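Local coordinates for protein probable manganase-dependent inorganic pyrophosphatase (Clostridium perfringens, PDB 3L2B) that probably hydrolyses inorganic pyrophosphate and, through the regulatory CBS and DRTGG region present here, binds the activator diadenosine tetraphosphate, at residues 27-32 with 52-57; 124-127 with 131-134; 197-202 with 206-211; 80-85 with 166-171. All blocks are in the same frame, centred on the assembly; numbering follows the deposited sequence.

In the fold
Contacts 1, 2 and 4 are buried, whereas contact 3 is partly open. Contacts 1 and 3 belong to the two CBS sequence ranges; their centres lie about 24 Å apart, yet both reach the same diadenosine tetraphosphate, contact 1 beside a ribose and an adenine face, contact 3 at that adenine's edge. Contacts 2 and 4 share the mixed sheet of the DRTGG domain, and contact 2 is nested along the chain inside the loop closed by contact 4. Contacts 1 and 4 meet where Lys27 and Met28 brush Asp84. Between their protein segments, contacts 1, 3 and 4 join through carbon, while contact 2 adds an amide hydrogen bond.

Contact 1. Residues 27-32 with 52-57; sequences KMAWNI and GMLSTS. With B4P (bis(adenosine)-5'-tetraphosphate), chain C.
Ala29 and Trp30 of helix 26-35 make a small, buried apolar contact with Leu54 and Thr56, where strand 50-55 runs into helix 56-64 of the first CBS domain. The methyl of Ala29 points toward the strand and meets the CD2 branch of Leu54; at 3.4 Å from Ala29 CB to Leu54 CD2, this carbon pair is closer than usual. At the next residue, the indole of Trp30 swings out with CG anti to the backbone N (chi1 165°), which carries the six-membered ring over to Thr56. There Trp30 CZ3 lies 3.6 Å from Thr56 CG2, the methyl arriving at a slant to the ring. The hydroxyl of Thr56 has its own partner across the dimer, the OG1 of Thr56 of the second subunit.

Leu54 faces the helix, while its neighbour Met53 serves the ligand: the sulfur sits over the face of an adenine, with Met53 SD 3.7 Å from B4P N7A. Ser55, the N-cap of helix 56-64, accepts a weak bond from Ser57 N to its OG (2.8 Å). Both serines border the ribose, and Ser57 OG is 2.7 Å from B4P O2E. One face of the strand-to-helix corner thus packs on helix 26-35 and the other lines the nucleotide pocket, as in the adenosine-binding sites of CBS (Bateman) modules.

Contact 2. Residues 124-127 with 131-134; sequences AIAG and EIQA
The backbone runs extended through Ala126, turns off at Gly127 and returns as helix 130-138, bringing Ala126 and Gln133 to 6.9 Å between their CA atoms. One apolar and one polar meeting close this short connection. In the apolar one, Ala126 aims its methyl at the helix and comes within 4.2 Å, CB to CG2, of Ile132. The CG2 branch of Ile132 makes this approach while CD1 bends away, the isoleucine also packing on Leu114.

The polar meeting belongs to Gln133. Its CG stands anti to the carbonyl carbon (chi1 -73°) and the chain runs extended beyond it, so that the amide reaches back toward the end of the strand. Gln133 NE2 donates to Gly127 O over 3.0 Å with a nearly straight N-H...O angle of 163°. NE2 lies in the carbonyl plane of Gly127 and uses a lone pair of the oxygen, which in turn lies 9° out of the plane of the Gln133 amide. Alongside, Pro152 and Ile156 pack against the same glutamine.

This is the first connection of the beta-alpha-beta unit made by strand 123-126, helix 130-138 and strand 143-146 in the DRTGG domain. With each group's partner atom in or close to its own plane, the bond should restrain the rotation of the buried amide and tie the carbonyl leaving the strand to the helix that follows.

Contact 3. Residues 197-202 with 206-211; sequences VAVSTD and EDVKVT. With B4P (bis(adenosine)-5'-tetraphosphate), chain C.
A trans setting of chi1 in Val197 (-179°) sends CG1 toward helix 205-215, and in Thr211 the methyl CG2 likewise lies anti to the backbone N, so the two branches meet at 4.0 Å, Val197 CG1 to Thr211 CG2. These side chains run past each other in opposite senses. Deeper in, Val199 and Val208 cross at about a right angle: Val199 CG1 fits against both methyls of Val208, lying 4.0 Å from Val208 CG1. Val222 covers Val199 as well, from the neighbouring strand 219-223.

The Val199-Val208 pair packs the first strand on the helix of the beta-alpha-beta unit in the second CBS domain, strand 199-200, helix 205-215 and strand 219-223, with Val197 just ahead of the strand. At the ligand end of this unit the backbone of Val197 reads an adenine edge. Val197 N donates to B4P N1A at 3.0 Å with an almost linear angle of 174°, and B4P N6A donates to Val197 O, also at 3.0 Å. The two bonds use the Watson-Crick edge of the adenine, N1A as acceptor and N6A as donor, as a pairing base would. In the helix, Thr211 OG1 donates back to Asp207 O over 3.0 Å, tilted 27° from the carbonyl plane.

Contact 4. Residues 80-85 with 166-171; sequences DNILDT and TVITTP
Strand 166-169 meets helix 79-85 through Ile168, which packs on Ile82 and Leu83. Along the strand, Thr166 comes first and uses its hydroxyl elsewhere, on Asn94 N; Val167 then pairs through its backbone with strand 89-92. Ile168 follows and points at the helix. Its CG1 lies between the backbone N and the carbonyl carbon (chi1 70°), which sends CG2 to Leu83 and CD1 chiefly to Ile82. Ile168 CG2 and Leu83 CD2 are 3.7 Å apart, and these side chains meet at a slant. Ile168 CD1 lies 3.9 Å from Ile82 CG2, the two side chains nearly perpendicular.

Thr169 faces the other way, its hydroxyl bonded to Gln91 OE1, and Thr170 uses OG1 on Leu86 O, just past the helix. Within that helix, Thr85 OG1 donates to Asn81 O at 2.8 Å from above the carbonyl plane, on the face opposite to that used by Thr85 N.

The contact therefore lays a helix over the sheet of the DRTGG domain. Between the segments it is wholly apolar, one branched isoleucine lying against two consecutive aliphatic side chains of the helix, while the hydroxyls of Thr166, Thr169 and Thr170 on the strand side find partners outside the two segments.

Contact 1. Residues 27-32 with 52-57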
# COMPACT_ATOMS: atom_id res chain seq x y z
N LYS A 27 -4.76 -1.80 9.12
CA LYS A 27 -3.52 -2.04 9.87
C LYS A 27 -3.70 -3.19 10.85
O LYS A 27 -2.85 -4.09 10.95
CB LYS A 27 -3.14 -0.79 10.67
CG LYS A 27 -1.75 -0.85 11.27
CD LYS A 27 -1.72 -0.27 12.68
CE LYS A 27 -0.30 -0.06 13.19
NZ LYS A 27 -0.26 0.26 14.66
N MET A 28 -4.76 -3.09 11.64
CA MET A 28 -5.07 -4.11 12.67
C MET A 28 -5.41 -5.42 12.03
O MET A 28 -5.11 -6.47 12.58
CB MET A 28 -6.26 -3.69 13.56
CG MET A 28 -5.94 -2.60 14.61
SD MET A 28 -7.36 -2.22 15.71
CE MET A 28 -8.44 -1.20 14.67
N ALA A 29 -6.06 -5.36 10.87
CA ALA A 29 -6.49 -6.57 10.18
C ALA A 29 -5.23 -7.32 9.77
O ALA A 29 -5.09 -8.52 10.01
CB ALA A 29 -7.39 -6.24 8.96
N TRP A 30 -4.28 -6.59 9.21
CA TRP A 30 -3.07 -7.20 8.67
C TRP A 30 -2.18 -7.79 9.75
O TRP A 30 -1.59 -8.85 9.55
CB TRP A 30 -2.30 -6.20 7.79
CG TRP A 30 -0.92 -6.61 7.50
CD1 TRP A 30 0.20 -6.10 8.04
CD2 TRP A 30 -0.50 -7.65 6.60
NE1 TRP A 30 1.30 -6.73 7.54
CE2 TRP A 30 0.91 -7.68 6.64
CE3 TRP A 30 -1.17 -8.53 5.75
CZ2 TRP A 30 1.67 -8.57 5.86
CZ3 TRP A 30 -0.42 -9.42 4.98
CH2 TRP A 30 0.99 -9.43 5.05
N ASN A 31 -2.13 -7.12 10.90
CA ASN A 31 -1.36 -7.66 12.05
C ASN A 31 -1.93 -9.00 12.53
O ASN A 31 -1.19 -9.93 12.87
CB ASN A 31 -1.33 -6.68 13.21
CG ASN A 31 -0.47 -5.47 12.93
OD1 ASN A 31 0.33 -5.47 11.99
ND2 ASN A 31 -0.65 -4.42 13.72
N ILE A 32 -3.25 -9.08 12.54
CA ILE A 32 -3.94 -10.33 12.89
C ILE A 32 -3.67 -11.39 11.83
O ILE A 32 -3.30 -12.50 12.15
CB ILE A 32 -5.48 -10.10 13.12
CG1 ILE A 32 -5.68 -9.31 14.43
CG2 ILE A 32 -6.22 -11.44 13.19
CD1 ILE A 32 -7.06 -8.68 14.59
N GLY A 52 -18.39 -10.12 4.65
CA GLY A 52 -17.42 -10.25 3.56
C GLY A 52 -16.12 -10.91 3.96
O GLY A 52 -16.02 -11.61 4.98
N MET A 53 -15.10 -10.66 3.14
CA MET A 53 -13.78 -11.26 3.32
C MET A 53 -12.63 -10.31 2.91
O MET A 53 -12.71 -9.59 1.91
CB MET A 53 -13.68 -12.55 2.51
CG MET A 53 -12.36 -13.27 2.68
SD MET A 53 -12.06 -14.45 1.32
CE MET A 53 -12.41 -16.02 2.12
N LEU A 54 -11.60 -10.32 3.75
CA LEU A 54 -10.39 -9.55 3.54
C LEU A 54 -9.21 -10.43 3.07
O LEU A 54 -8.88 -11.42 3.68
CB LEU A 54 -9.99 -8.83 4.82
CG LEU A 54 -8.94 -7.75 4.53
CD1 LEU A 54 -9.57 -6.59 3.76
CD2 LEU A 54 -8.21 -7.28 5.80
N SER A 55 -8.61 -10.05 1.97
CA SER A 55 -7.34 -10.69 1.54
C SER A 55 -6.29 -9.64 1.24
O SER A 55 -6.58 -8.43 1.16
CB SER A 55 -7.56 -11.44 0.26
OG SER A 55 -7.53 -10.50 -0.79
N THR A 56 -5.08 -10.11 0.96
CA THR A 56 -4.03 -9.17 0.53
C THR A 56 -4.28 -8.63 -0.88
O THR A 56 -3.71 -7.62 -1.22
CB THR A 56 -2.61 -9.74 0.61
OG1 THR A 56 -2.47 -10.81 -0.32
CG2 THR A 56 -2.30 -10.23 2.03
N SER A 57 -5.14 -9.27 -1.66
CA SER A 57 -5.57 -8.73 -2.95
C SER A 57 -6.43 -7.46 -2.81
O SER A 57 -6.25 -6.50 -3.55
CB SER A 57 -6.33 -9.78 -3.75
OG SER A 57 -7.64 -9.99 -3.25
PA B4P C . -7.33 -17.37 -4.10
O1A B4P C . -7.44 -17.81 -5.50
O2A B4P C . -8.09 -18.30 -3.05
O3A B4P C . -5.78 -17.18 -3.84
PB B4P C . -4.99 -17.15 -2.45
O1B B4P C . -4.96 -18.48 -1.83
O2B B4P C . -5.56 -16.00 -1.51
O3B B4P C . -3.55 -16.71 -3.01
PG B4P C . -2.46 -17.77 -3.50
O1G B4P C . -3.14 -18.81 -4.31
O2G B4P C . -1.21 -17.08 -4.19
O3G B4P C . -1.87 -18.36 -2.13
PD B4P C . -0.60 -19.35 -2.16
O1D B4P C . -0.65 -20.26 -1.01
O2D B4P C . -0.52 -20.11 -3.58
O5E B4P C . -8.02 -15.93 -4.01
C5E B4P C . -7.38 -14.80 -4.59
C4E B4P C . -8.14 -13.56 -4.13
O4E B4P C . -9.52 -13.73 -4.40
C3E B4P C . -8.05 -13.40 -2.63
O3E B4P C . -7.05 -12.46 -2.32
C2E B4P C . -9.42 -12.96 -2.18
O2E B4P C . -9.50 -11.55 -2.16
C1E B4P C . -10.35 -13.48 -3.24
N9A B4P C . -11.05 -14.67 -2.67
C8A B4P C . -10.47 -15.70 -2.01
N7A B4P C . -11.40 -16.61 -1.60
C5A B4P C . -12.60 -16.17 -2.01
C6A B4P C . -13.98 -16.64 -1.92
N6A B4P C . -14.29 -17.79 -1.31
N1A B4P C . -14.96 -15.87 -2.45
C2A B4P C . -14.67 -14.71 -3.08
N3A B4P C . -13.43 -14.23 -3.19
C4A B4P C . -12.36 -14.88 -2.69
O5F B4P C . 0.59 -18.31 -2.02
C5F B4P C . 0.64 -17.49 -0.87
C4F B4P C . 1.84 -16.58 -1.01
O4F B4P C . 3.03 -17.38 -0.96
C3F B4P C . 1.82 -15.86 -2.33
O3F B4P C . 1.32 -14.52 -2.17
C2F B4P C . 3.28 -15.86 -2.77
O2F B4P C . 3.85 -14.67 -2.27
C1F B4P C . 3.88 -17.08 -2.08
N9B B4P C . 3.95 -18.16 -3.09
C8B B4P C . 3.03 -18.48 -4.01
N7B B4P C . 3.47 -19.50 -4.79
C5B B4P C . 4.69 -19.84 -4.38
C6B B4P C . 5.72 -20.83 -4.77
N6B B4P C . 5.50 -21.68 -5.79
N1B B4P C . 6.86 -20.85 -4.08
C2B B4P C . 7.10 -20.01 -3.06
N3B B4P C . 6.22 -19.08 -2.66
C4B B4P C . 5.02 -18.95 -3.27

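Contact 2. Residues 124-127 with 131-134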
# COMPACT_ATOMS: atom_id res chain seq x y z
N ALA A 124 -6.13 18.00 6.88
CA ALA A 124 -4.86 18.70 6.67
C ALA A 124 -3.75 18.15 7.52
O ALA A 124 -3.84 18.05 8.71
CB ALA A 124 -5.02 20.19 6.95
N ILE A 125 -2.66 17.79 6.85
CA ILE A 125 -1.46 17.37 7.53
C ILE A 125 -0.54 18.56 7.60
O ILE A 125 -0.18 19.12 6.59
CB ILE A 125 -0.77 16.22 6.80
CG1 ILE A 125 -1.68 14.99 6.82
CG2 ILE A 125 0.56 15.96 7.43
CD1 ILE A 125 -1.28 13.95 5.80
N ALA A 126 -0.18 18.93 8.82
CA ALA A 126 0.52 20.19 9.11
C ALA A 126 1.64 19.99 10.09
O ALA A 126 1.63 19.08 10.91
CB ALA A 126 -0.46 21.22 9.68
N GLY A 127 2.60 20.91 10.03
CA GLY A 127 3.71 20.93 10.98
C GLY A 127 3.45 21.73 12.24
O GLY A 127 2.31 22.00 12.61
N GLU A 131 0.96 29.41 13.11
CA GLU A 131 0.32 30.30 12.14
C GLU A 131 -0.48 29.45 11.17
O GLU A 131 -1.62 29.77 10.85
CB GLU A 131 1.34 31.17 11.36
CG GLU A 131 0.66 32.11 10.33
CD GLU A 131 1.60 33.15 9.67
OE1 GLU A 131 2.83 32.90 9.54
OE2 GLU A 131 1.09 34.22 9.25
N ILE A 132 0.13 28.36 10.72
CA ILE A 132 -0.49 27.42 9.78
C ILE A 132 -1.65 26.72 10.45
O ILE A 132 -2.73 26.59 9.89
CB ILE A 132 0.54 26.35 9.29
CG1 ILE A 132 1.61 27.01 8.40
CG2 ILE A 132 -0.14 25.26 8.53
CD1 ILE A 132 1.02 27.82 7.25
N GLN A 133 -1.40 26.27 11.68
CA GLN A 133 -2.39 25.53 12.42
C GLN A 133 -3.67 26.34 12.56
O GLN A 133 -4.76 25.81 12.38
CB GLN A 133 -1.86 25.10 13.79
CG GLN A 133 -0.83 23.98 13.75
CD GLN A 133 -0.12 23.78 15.08
OE1 GLN A 133 -0.53 24.34 16.11
NE2 GLN A 133 0.95 22.99 15.07
N ALA A 134 -3.52 27.64 12.83
CA ALA A 134 -4.66 28.54 13.04
C ALA A 134 -5.38 28.91 11.75
O ALA A 134 -6.58 29.11 11.73
CB ALA A 134 -4.24 29.83 13.79

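Contact 3. Residues 197-202 with 206-211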
# COMPACT_ATOMS: atom_id res chain seq x y z
N VAL A 197 -17.93 -16.24 -2.13
CA VAL A 197 -18.46 -17.59 -2.16
C VAL A 197 -18.22 -18.24 -0.81
O VAL A 197 -17.09 -18.45 -0.39
CB VAL A 197 -17.82 -18.42 -3.30
CG1 VAL A 197 -18.41 -19.82 -3.33
CG2 VAL A 197 -18.01 -17.70 -4.65
N ALA A 198 -19.33 -18.54 -0.14
CA ALA A 198 -19.33 -19.18 1.17
C ALA A 198 -20.03 -20.51 1.07
O ALA A 198 -20.79 -20.74 0.15
CB ALA A 198 -20.06 -18.32 2.16
N VAL A 199 -19.77 -21.37 2.03
CA VAL A 199 -20.47 -22.63 2.14
C VAL A 199 -21.15 -22.72 3.51
O VAL A 199 -20.74 -22.08 4.47
CB VAL A 199 -19.54 -23.83 1.90
CG1 VAL A 199 -18.82 -23.67 0.58
CG2 VAL A 199 -18.54 -23.98 3.00
N SER A 200 -22.21 -23.50 3.57
CA SER A 200 -22.93 -23.73 4.83
C SER A 200 -22.56 -25.07 5.46
O SER A 200 -22.36 -26.04 4.77
CB SER A 200 -24.46 -23.66 4.64
OG SER A 200 -24.88 -22.37 4.24
N THR A 201 -22.52 -25.08 6.78
CA THR A 201 -22.29 -26.31 7.55
C THR A 201 -23.14 -27.48 7.05
O THR A 201 -22.71 -28.64 7.04
CB THR A 201 -22.62 -26.12 9.05
OG1 THR A 201 -23.87 -25.45 9.16
CG2 THR A 201 -21.55 -25.32 9.77
N ASP A 202 -24.38 -27.19 6.67
CA ASP A 202 -25.28 -28.28 6.28
C ASP A 202 -25.27 -28.55 4.77
O ASP A 202 -25.97 -29.43 4.30
CB ASP A 202 -26.70 -28.10 6.85
CG ASP A 202 -27.35 -26.80 6.48
OD1 ASP A 202 -26.69 -25.94 5.84
OD2 ASP A 202 -28.53 -26.63 6.83
N GLU A 206 -20.42 -33.34 -1.38
CA GLU A 206 -20.61 -33.65 -2.80
C GLU A 206 -20.78 -32.36 -3.61
O GLU A 206 -20.10 -32.12 -4.61
CB GLU A 206 -21.86 -34.51 -2.99
CG GLU A 206 -21.79 -35.51 -4.11
CD GLU A 206 -23.13 -36.24 -4.33
OE1 GLU A 206 -24.10 -36.00 -3.56
OE2 GLU A 206 -23.20 -37.06 -5.27
N ASP A 207 -21.72 -31.55 -3.16
CA ASP A 207 -22.14 -30.34 -3.90
C ASP A 207 -21.14 -29.19 -3.75
O ASP A 207 -21.03 -28.33 -4.63
CB ASP A 207 -23.53 -29.88 -3.45
CG ASP A 207 -24.62 -30.93 -3.70
OD1 ASP A 207 -24.36 -31.89 -4.46
OD2 ASP A 207 -25.73 -30.80 -3.13
N VAL A 208 -20.42 -29.19 -2.64
CA VAL A 208 -19.38 -28.18 -2.38
C VAL A 208 -18.13 -28.49 -3.22
O VAL A 208 -17.37 -27.58 -3.53
CB VAL A 208 -19.03 -28.08 -0.85
CG1 VAL A 208 -17.74 -27.32 -0.62
CG2 VAL A 208 -20.16 -27.40 -0.09
N LYS A 209 -17.94 -29.75 -3.60
CA LYS A 209 -16.83 -30.14 -4.51
C LYS A 209 -17.01 -29.50 -5.89
O LYS A 209 -16.03 -29.12 -6.55
CB LYS A 209 -16.68 -31.67 -4.66
CG LYS A 209 -16.17 -32.41 -3.42
CD LYS A 209 -15.37 -33.67 -3.80
CE LYS A 209 -15.28 -34.67 -2.64
NZ LYS A 209 -14.23 -35.72 -2.87
N VAL A 210 -18.27 -29.38 -6.32
CA VAL A 210 -18.61 -28.78 -7.62
C VAL A 210 -18.31 -27.28 -7.54
O VAL A 210 -17.49 -26.74 -8.30
CB VAL A 210 -20.11 -29.01 -8.00
CG1 VAL A 210 -20.48 -28.26 -9.28
CG2 VAL A 210 -20.42 -30.50 -8.14
N THR A 211 -18.96 -26.64 -6.58
CA THR A 211 -18.80 -25.20 -6.30
C THR A 211 -17.34 -24.78 -6.26
O THR A 211 -16.97 -23.71 -6.76
CB THR A 211 -19.46 -24.79 -4.95
OG1 THR A 211 -20.76 -25.38 -4.84
CG2 THR A 211 -19.57 -23.29 -4.85
PA B4P C . -7.33 -17.37 -4.10
O1A B4P C . -7.44 -17.81 -5.50
O2A B4P C . -8.09 -18.30 -3.05
O3A B4P C . -5.78 -17.18 -3.84
PB B4P C . -4.99 -17.15 -2.45
O1B B4P C . -4.96 -18.48 -1.83
O2B B4P C . -5.56 -16.00 -1.51
O3B B4P C . -3.55 -16.71 -3.01
PG B4P C . -2.46 -17.77 -3.50
O1G B4P C . -3.14 -18.81 -4.31
O2G B4P C . -1.21 -17.08 -4.19
O3G B4P C . -1.87 -18.36 -2.13
PD B4P C . -0.60 -19.35 -2.16
O1D B4P C . -0.65 -20.26 -1.01
O2D B4P C . -0.52 -20.11 -3.58
O5E B4P C . -8.02 -15.93 -4.01
C5E B4P C . -7.38 -14.80 -4.59
C4E B4P C . -8.14 -13.56 -4.13
O4E B4P C . -9.52 -13.73 -4.40
C3E B4P C . -8.05 -13.40 -2.63
O3E B4P C . -7.05 -12.46 -2.32
C2E B4P C . -9.42 -12.96 -2.18
O2E B4P C . -9.50 -11.55 -2.16
C1E B4P C . -10.35 -13.48 -3.24
N9A B4P C . -11.05 -14.67 -2.67
C8A B4P C . -10.47 -15.70 -2.01
N7A B4P C . -11.40 -16.61 -1.60
C5A B4P C . -12.60 -16.17 -2.01
C6A B4P C . -13.98 -16.64 -1.92
N6A B4P C . -14.29 -17.79 -1.31
N1A B4P C . -14.96 -15.87 -2.45
C2A B4P C . -14.67 -14.71 -3.08
N3A B4P C . -13.43 -14.23 -3.19
C4A B4P C . -12.36 -14.88 -2.69
O5F B4P C . 0.59 -18.31 -2.02
C5F B4P C . 0.64 -17.49 -0.87
C4F B4P C . 1.84 -16.58 -1.01
O4F B4P C . 3.03 -17.38 -0.96
C3F B4P C . 1.82 -15.86 -2.33
O3F B4P C . 1.32 -14.52 -2.17
C2F B4P C . 3.28 -15.86 -2.77
O2F B4P C . 3.85 -14.67 -2.27
C1F B4P C . 3.88 -17.08 -2.08
N9B B4P C . 3.95 -18.16 -3.09
C8B B4P C . 3.03 -18.48 -4.01
N7B B4P C . 3.47 -19.50 -4.79
C5B B4P C . 4.69 -19.84 -4.38
C6B B4P C . 5.72 -20.83 -4.77
N6B B4P C . 5.50 -21.68 -5.79
N1B B4P C . 6.86 -20.85 -4.08
C2B B4P C . 7.10 -20.01 -3.06
N3B B4P C . 6.22 -19.08 -2.66
C4B B4P C . 5.02 -18.95 -3.27

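Contact 4. Residues 80-85 with 166-171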
# COMPACT_ATOMS: atom_id res chain seq x y z
N ASP A 80 -11.02 6.93 15.69
CA ASP A 80 -10.25 5.88 16.42
C ASP A 80 -9.21 5.17 15.53
O ASP A 80 -8.06 4.93 15.92
CB ASP A 80 -11.20 4.83 17.01
CG ASP A 80 -11.96 5.35 18.22
OD1 ASP A 80 -11.36 6.12 19.00
OD2 ASP A 80 -13.15 5.03 18.38
N ASN A 81 -9.66 4.82 14.34
CA ASN A 81 -8.81 4.08 13.40
C ASN A 81 -7.60 4.91 12.99
O ASN A 81 -6.45 4.41 13.00
CB ASN A 81 -9.60 3.63 12.18
CG ASN A 81 -10.38 2.36 12.45
OD1 ASN A 81 -10.64 2.04 13.60
ND2 ASN A 81 -10.73 1.64 11.41
N ILE A 82 -7.87 6.18 12.70
CA ILE A 82 -6.85 7.13 12.33
C ILE A 82 -5.90 7.33 13.50
O ILE A 82 -4.67 7.31 13.33
CB ILE A 82 -7.43 8.49 11.89
CG1 ILE A 82 -8.20 8.35 10.58
CG2 ILE A 82 -6.32 9.50 11.68
CD1 ILE A 82 -9.15 9.54 10.26
N LEU A 83 -6.46 7.49 14.70
CA LEU A 83 -5.62 7.67 15.90
C LEU A 83 -4.67 6.49 16.06
O LEU A 83 -3.48 6.68 16.31
CB LEU A 83 -6.43 7.84 17.19
CG LEU A 83 -7.06 9.22 17.42
CD1 LEU A 83 -7.99 9.17 18.67
CD2 LEU A 83 -6.00 10.30 17.56
N ASP A 84 -5.18 5.28 15.91
CA ASP A 84 -4.37 4.06 16.10
C ASP A 84 -3.27 3.97 15.05
O ASP A 84 -2.13 3.70 15.36
CB ASP A 84 -5.22 2.80 15.98
CG ASP A 84 -4.38 1.51 16.12
OD1 ASP A 84 -4.01 1.17 17.26
OD2 ASP A 84 -4.06 0.84 15.10
N THR A 85 -3.65 4.21 13.80
CA THR A 85 -2.77 4.02 12.66
C THR A 85 -1.60 5.02 12.70
O THR A 85 -0.49 4.69 12.34
CB THR A 85 -3.53 4.20 11.32
OG1 THR A 85 -4.62 3.28 11.27
CG2 THR A 85 -2.59 3.97 10.13
N THR A 166 -11.79 18.99 14.95
CA THR A 166 -11.02 17.89 15.53
C THR A 166 -9.53 18.06 15.23
O THR A 166 -9.13 18.37 14.09
CB THR A 166 -11.46 16.55 14.99
OG1 THR A 166 -12.86 16.41 15.22
CG2 THR A 166 -10.69 15.39 15.67
N VAL A 167 -8.73 17.91 16.27
CA VAL A 167 -7.29 18.07 16.17
C VAL A 167 -6.58 16.90 16.82
O VAL A 167 -6.91 16.50 17.91
CB VAL A 167 -6.84 19.31 16.90
CG1 VAL A 167 -5.36 19.53 16.67
CG2 VAL A 167 -7.66 20.51 16.47
N ILE A 168 -5.59 16.35 16.12
CA ILE A 168 -4.78 15.30 16.66
C ILE A 168 -3.32 15.52 16.34
O ILE A 168 -2.95 16.35 15.51
CB ILE A 168 -5.22 13.93 16.14
CG1 ILE A 168 -4.87 13.78 14.65
CG2 ILE A 168 -6.73 13.73 16.39
CD1 ILE A 168 -5.29 12.43 14.04
N THR A 169 -2.49 14.74 17.02
CA THR A 169 -1.05 14.84 16.89
C THR A 169 -0.42 13.48 16.75
O THR A 169 -0.65 12.58 17.55
CB THR A 169 -0.42 15.52 18.13
OG1 THR A 169 -0.84 16.89 18.18
CG2 THR A 169 1.12 15.48 18.03
N THR A 170 0.40 13.33 15.71
CA THR A 170 1.12 12.09 15.50
C THR A 170 2.62 12.30 15.65
O THR A 170 3.11 13.39 15.43
CB THR A 170 0.87 11.53 14.08
OG1 THR A 170 1.71 10.39 13.87
CG2 THR A 170 1.19 12.58 13.02
N PRO A 171 3.38 11.24 15.97
CA PRO A 171 4.84 11.47 16.02
C PRO A 171 5.49 11.54 14.63
O PRO A 171 6.60 12.00 14.46
CB PRO A 171 5.35 10.26 16.81
CG PRO A 171 4.28 9.25 16.75
CD PRO A 171 2.99 9.97 16.61